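Local atomic coordinates of membrane-bound protease PH1510 (Pyrococcus horikoshii OT3, PDB entry 3WWV), a protein that acts as a protease, cutting substrates preferentially near hydrophobic or aromatic residues, and here is represented by its C-terminal OB-fold domain. Residues V17-P23 against N41-K46; E45-R51 against V62-R66. All coordinates share one frame; numbering follows the deposited sequence.

Contact 1: V17-P23 against N41-K46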
# COMPACT_ATOMS: atom_id res chain seq x y z
N VAL A 17 1.27 15.04 -1.22
CA VAL A 17 2.61 15.57 -0.99
C VAL A 17 2.49 17.07 -0.72
O VAL A 17 1.87 17.79 -1.50
CB VAL A 17 3.55 15.32 -2.20
CG1 VAL A 17 4.92 15.93 -1.93
CG2 VAL A 17 3.67 13.83 -2.52
N VAL A 18 3.07 17.51 0.39
CA VAL A 18 3.13 18.93 0.74
C VAL A 18 4.55 19.48 0.56
O VAL A 18 4.74 20.66 0.30
CB VAL A 18 2.54 19.23 2.14
CG1 VAL A 18 1.04 18.92 2.16
CG2 VAL A 18 3.22 18.41 3.23
N GLU A 19 5.54 18.60 0.67
CA GLU A 19 6.91 18.93 0.32
C GLU A 19 7.52 17.79 -0.49
O GLU A 19 7.62 16.66 0.01
CB GLU A 19 7.74 19.21 1.59
CG GLU A 19 9.21 19.47 1.32
CD GLU A 19 9.99 19.73 2.59
OE1 GLU A 19 10.01 20.89 3.05
OE2 GLU A 19 10.60 18.77 3.12
N GLU A 20 7.93 18.09 -1.72
CA GLU A 20 8.40 17.09 -2.69
C GLU A 20 9.19 15.94 -2.08
O GLU A 20 10.12 16.16 -1.30
CB GLU A 20 9.22 17.75 -3.81
CG GLU A 20 9.61 16.82 -4.95
CD GLU A 20 10.41 17.51 -6.04
OE1 GLU A 20 11.59 17.86 -5.80
OE2 GLU A 20 9.85 17.68 -7.15
N LEU A 21 8.80 14.72 -2.46
CA LEU A 21 9.49 13.50 -2.07
C LEU A 21 10.62 13.23 -3.06
O LEU A 21 10.37 12.83 -4.19
CB LEU A 21 8.51 12.32 -2.06
CG LEU A 21 7.66 12.08 -0.82
CD1 LEU A 21 7.02 13.34 -0.27
CD2 LEU A 21 6.60 11.05 -1.15
N ASN A 22 11.86 13.44 -2.62
CA ASN A 22 12.99 13.35 -3.54
C ASN A 22 14.24 12.60 -3.05
O ASN A 22 15.34 13.14 -3.17
CB ASN A 22 13.39 14.77 -3.98
CG ASN A 22 13.61 15.71 -2.80
OD1 ASN A 22 13.15 16.85 -2.81
ND2 ASN A 22 14.32 15.24 -1.77
N PRO A 23 14.10 11.36 -2.51
CA PRO A 23 12.90 10.53 -2.32
C PRO A 23 12.19 10.83 -0.99
O PRO A 23 11.06 10.37 -0.79
CB PRO A 23 13.48 9.11 -2.32
CG PRO A 23 14.84 9.26 -1.74
CD PRO A 23 15.32 10.66 -2.04
N ASN A 41 10.26 5.34 -6.61
CA ASN A 41 10.43 6.57 -7.39
C ASN A 41 11.51 7.47 -6.82
O ASN A 41 11.65 7.61 -5.61
CB ASN A 41 9.12 7.36 -7.47
CG ASN A 41 8.15 6.80 -8.52
OD1 ASN A 41 7.03 7.31 -8.67
ND2 ASN A 41 8.57 5.76 -9.24
N GLY A 42 12.29 8.09 -7.71
CA GLY A 42 13.30 9.05 -7.30
C GLY A 42 12.70 10.36 -6.82
O GLY A 42 13.33 11.07 -6.04
N LYS A 43 11.47 10.67 -7.29
CA LYS A 43 10.84 11.98 -7.06
C LYS A 43 9.31 11.98 -7.25
O LYS A 43 8.82 11.69 -8.34
CB LYS A 43 11.48 13.04 -7.97
CG LYS A 43 10.88 14.43 -7.85
CD LYS A 43 11.29 15.32 -9.01
CE LYS A 43 12.70 15.84 -8.82
NZ LYS A 43 13.28 16.34 -10.10
N ILE A 44 8.59 12.32 -6.19
CA ILE A 44 7.14 12.55 -6.27
C ILE A 44 6.82 14.00 -5.89
O ILE A 44 7.20 14.47 -4.82
CB ILE A 44 6.34 11.55 -5.39
CG1 ILE A 44 6.71 10.10 -5.75
CG2 ILE A 44 4.84 11.78 -5.55
CD1 ILE A 44 6.01 9.05 -4.91
N GLU A 45 6.13 14.70 -6.78
CA GLU A 45 5.99 16.16 -6.73
C GLU A 45 4.94 16.66 -5.74
O GLU A 45 4.03 15.92 -5.36
CB GLU A 45 5.66 16.72 -8.13
CG GLU A 45 6.73 16.49 -9.20
CD GLU A 45 6.69 15.09 -9.85
OE1 GLU A 45 5.87 14.23 -9.44
OE2 GLU A 45 7.48 14.85 -10.78
N LYS A 46 5.08 17.92 -5.34
CA LYS A 46 4.12 18.60 -4.48
C LYS A 46 2.71 18.57 -5.09
O LYS A 46 2.53 18.80 -6.29
CB LYS A 46 4.59 20.03 -4.24
CG LYS A 46 3.68 20.91 -3.40
CD LYS A 46 4.25 22.33 -3.34
CE LYS A 46 3.24 23.33 -2.79
NZ LYS A 46 3.20 23.35 -1.30
O HOH W 1 7.20 19.47 -6.48

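Contact 2: E45-R51 against V62-R66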
# COMPACT_ATOMS: atom_id res chain seq x y z
N GLU A 45 6.13 14.70 -6.78
CA GLU A 45 5.99 16.16 -6.73
C GLU A 45 4.94 16.66 -5.74
O GLU A 45 4.03 15.92 -5.36
CB GLU A 45 5.66 16.72 -8.13
CG GLU A 45 6.73 16.49 -9.20
CD GLU A 45 6.69 15.09 -9.85
OE1 GLU A 45 5.87 14.23 -9.44
OE2 GLU A 45 7.48 14.85 -10.78
N LYS A 46 5.08 17.92 -5.34
CA LYS A 46 4.12 18.60 -4.48
C LYS A 46 2.71 18.57 -5.09
O LYS A 46 2.53 18.80 -6.29
CB LYS A 46 4.59 20.03 -4.24
CG LYS A 46 3.68 20.91 -3.40
CD LYS A 46 4.25 22.33 -3.34
CE LYS A 46 3.24 23.33 -2.79
NZ LYS A 46 3.20 23.35 -1.30
N GLY A 47 1.71 18.26 -4.26
CA GLY A 47 0.34 18.17 -4.73
C GLY A 47 -0.07 16.79 -5.23
O GLY A 47 -1.26 16.51 -5.32
N GLU A 48 0.89 15.92 -5.55
CA GLU A 48 0.58 14.55 -6.00
C GLU A 48 -0.08 13.73 -4.89
O GLU A 48 0.22 13.89 -3.71
CB GLU A 48 1.83 13.83 -6.52
CG GLU A 48 2.52 14.49 -7.71
CD GLU A 48 1.93 14.11 -9.06
OE1 GLU A 48 1.78 15.02 -9.93
OE2 GLU A 48 1.64 12.91 -9.27
N LYS A 49 -1.00 12.85 -5.29
CA LYS A 49 -1.63 11.89 -4.39
C LYS A 49 -0.76 10.63 -4.22
O LYS A 49 -0.27 10.07 -5.19
CB LYS A 49 -3.01 11.49 -4.92
CG LYS A 49 -3.97 12.66 -5.10
CD LYS A 49 -4.28 13.34 -3.77
CE LYS A 49 -5.01 14.67 -3.99
NZ LYS A 49 -5.18 15.44 -2.73
N VAL A 50 -0.58 10.20 -2.98
CA VAL A 50 0.21 9.00 -2.69
C VAL A 50 -0.57 8.02 -1.83
O VAL A 50 -1.52 8.40 -1.12
CB VAL A 50 1.55 9.34 -1.97
CG1 VAL A 50 2.52 10.04 -2.90
CG2 VAL A 50 1.31 10.17 -0.71
N ARG A 51 -0.14 6.76 -1.87
CA ARG A 51 -0.73 5.69 -1.08
C ARG A 51 0.29 5.24 -0.03
O ARG A 51 1.44 5.03 -0.36
CB ARG A 51 -1.04 4.52 -2.00
CG ARG A 51 -1.94 3.44 -1.40
CD ARG A 51 -3.33 3.53 -1.99
NE ARG A 51 -4.29 4.04 -1.03
CZ ARG A 51 -5.52 4.45 -1.32
NH1 ARG A 51 -5.96 4.43 -2.57
NH2 ARG A 51 -6.31 4.88 -0.36
N VAL A 62 5.61 5.38 0.81
CA VAL A 62 4.48 5.67 -0.07
C VAL A 62 4.88 5.36 -1.50
O VAL A 62 6.07 5.37 -1.84
CB VAL A 62 4.05 7.15 0.03
CG1 VAL A 62 3.67 7.54 1.46
CG2 VAL A 62 5.13 8.09 -0.48
N VAL A 63 3.87 5.04 -2.32
CA VAL A 63 3.99 5.04 -3.78
C VAL A 63 3.01 6.09 -4.29
O VAL A 63 2.07 6.44 -3.57
CB VAL A 63 3.67 3.65 -4.42
CG1 VAL A 63 4.68 2.60 -3.97
CG2 VAL A 63 2.25 3.19 -4.09
N ARG A 64 3.21 6.62 -5.50
CA ARG A 64 2.17 7.49 -6.04
C ARG A 64 0.93 6.68 -6.35
O ARG A 64 1.01 5.52 -6.74
CB ARG A 64 2.59 8.33 -7.25
CG ARG A 64 3.61 7.74 -8.20
CD ARG A 64 3.58 8.48 -9.54
NE ARG A 64 3.41 9.92 -9.41
CZ ARG A 64 4.40 10.81 -9.44
NH1 ARG A 64 5.65 10.42 -9.60
NH2 ARG A 64 4.13 12.09 -9.31
N GLU A 65 -0.22 7.31 -6.14
CA GLU A 65 -1.50 6.66 -6.36
C GLU A 65 -1.60 6.19 -7.82
O GLU A 65 -1.21 6.92 -8.74
CB GLU A 65 -2.62 7.63 -5.96
CG GLU A 65 -4.04 7.14 -6.19
CD GLU A 65 -4.44 5.97 -5.30
OE1 GLU A 65 -3.57 5.34 -4.67
OE2 GLU A 65 -5.65 5.69 -5.23
N ARG A 66 -2.08 4.97 -8.03
CA ARG A 66 -2.28 4.43 -9.38
C ARG A 66 -3.42 5.10 -10.14
O ARG A 66 -4.45 5.45 -9.55
CB ARG A 66 -2.49 2.92 -9.33
CG ARG A 66 -1.33 2.15 -8.73
CD ARG A 66 -0.28 1.82 -9.78
NE ARG A 66 0.76 0.98 -9.20
CZ ARG A 66 1.43 0.03 -9.83
NH1 ARG A 66 1.18 -0.25 -11.11
NH2 ARG A 66 2.36 -0.65 -9.18

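Contact 1: V17-P23 against N41-K46
Leu21 and Ile44 exchange two backbone hydrogen bonds, a single antiparallel bridge by which the loop leaving strand 14-19 meets the 41-46 loop at one end of this OB-fold barrel. Leu21 N reaches Ile44 O at 2.9 Å and Ile44 N reaches Leu21 O at 2.7 Å, while Lys43 CA adds a CA-H...O contact to the same Leu21 O. On the buried side, Leu21 CB packs on Ile44 CB, and the Val17 and Ile44 side chains cross at about a right angle, with Val17 CG2 3.8 Å from Ile44 CG2; Val50 of strand 49-56 touches both Val17 and Ile44.

Glu20 runs over the outer side. Its CG stands anti to the backbone N (chi1 -173°) and the chain continues extended across Lys43. CB lies 4.0 Å from Ile44 O, CG closes to 3.4 Å of that same Ile44 O, and CD rests on Lys43 CG. At the tip, OE1 sits beside Lys43 CE and OE2 beside Lys43 CD. The carboxylate therefore meets the lysine's methylenes, its OE2 staying 4.7 Å from Lys43 NZ. One water donates to Glu20 OE2 and accepts from Lys46 N at 2.9 Å.

Contact 2: E45-R51 against V62-R66
Arg64 presents the edge of its guanidinium to two carboxylates, Glu45 and Glu48, both bound through the single nitrogen NH2. Glu48 OE2 lies 2.6 Å from Arg64 NH2 and Glu45 OE1 2.8 Å from the same NH2, each almost in the guanidinium plane and on a nearly straight bond. The acids are turned differently: the Glu45 carboxylate is inclined 41° to the guanidinium and that of Glu48 stands at 76°; NH2 meets Glu45 OE1 nearly along its C-O axis, but reaches Glu48 OE2 from above the carboxylate plane. A bend at chi2 brings Glu48 toward the arginine. A methionine in place of Arg64 would probably leave these two neighbouring carboxylates without their shared positive charge and free to swing apart.

The glutamates are the end residues of a type II turn leading into strand 49-56, which pairs with strand 59-64 as an antiparallel beta hairpin of the OB fold. Arg51 and Val63 form a hydrogen-bonded pair of it, with Arg51 N 2.8 Å from Val63 O; just beyond the strand, Glu65 N binds Lys49 O.

Val50 and Val62 cross on the barrel's inner side, CB to CB at 3.9 Å, with Ile27 touching both. On the face that carries Arg51 and Val63, Arg51 runs beside Glu65, pointing the same way, their planar ends 64° apart. Arg51 NH1 forms a salt bridge to Glu65 OE2 at 3.0 Å, and Glu65 OE1 lies against Arg51 CD. This pair faces the second subunit, where Arg51 packs on Glu65 of the neighbouring chain.

The two contacts follow one another along the chain and overlap at Glu45 and Lys46: the last two residues of contact 1 are the first two of the turn that opens contact 2. Their centres are about 8 Å apart, within the same NfeD-like C-terminal domain. Val17 ties strand 14-19 to the turn that leads into strand 49-56, its neighbour in the sheet, its O probably hydrogen-bonded to Gly47 N and its N to Glu48 O. Inside, Leu21 CD2 of contact 1 packs on Val62 CG2 of contact 2. Contact 1 thus joins two loops at one end of the barrel; contact 2 pairs the last two strands and carries most of the residues near the second subunit, to which contact 1 adds Asn41.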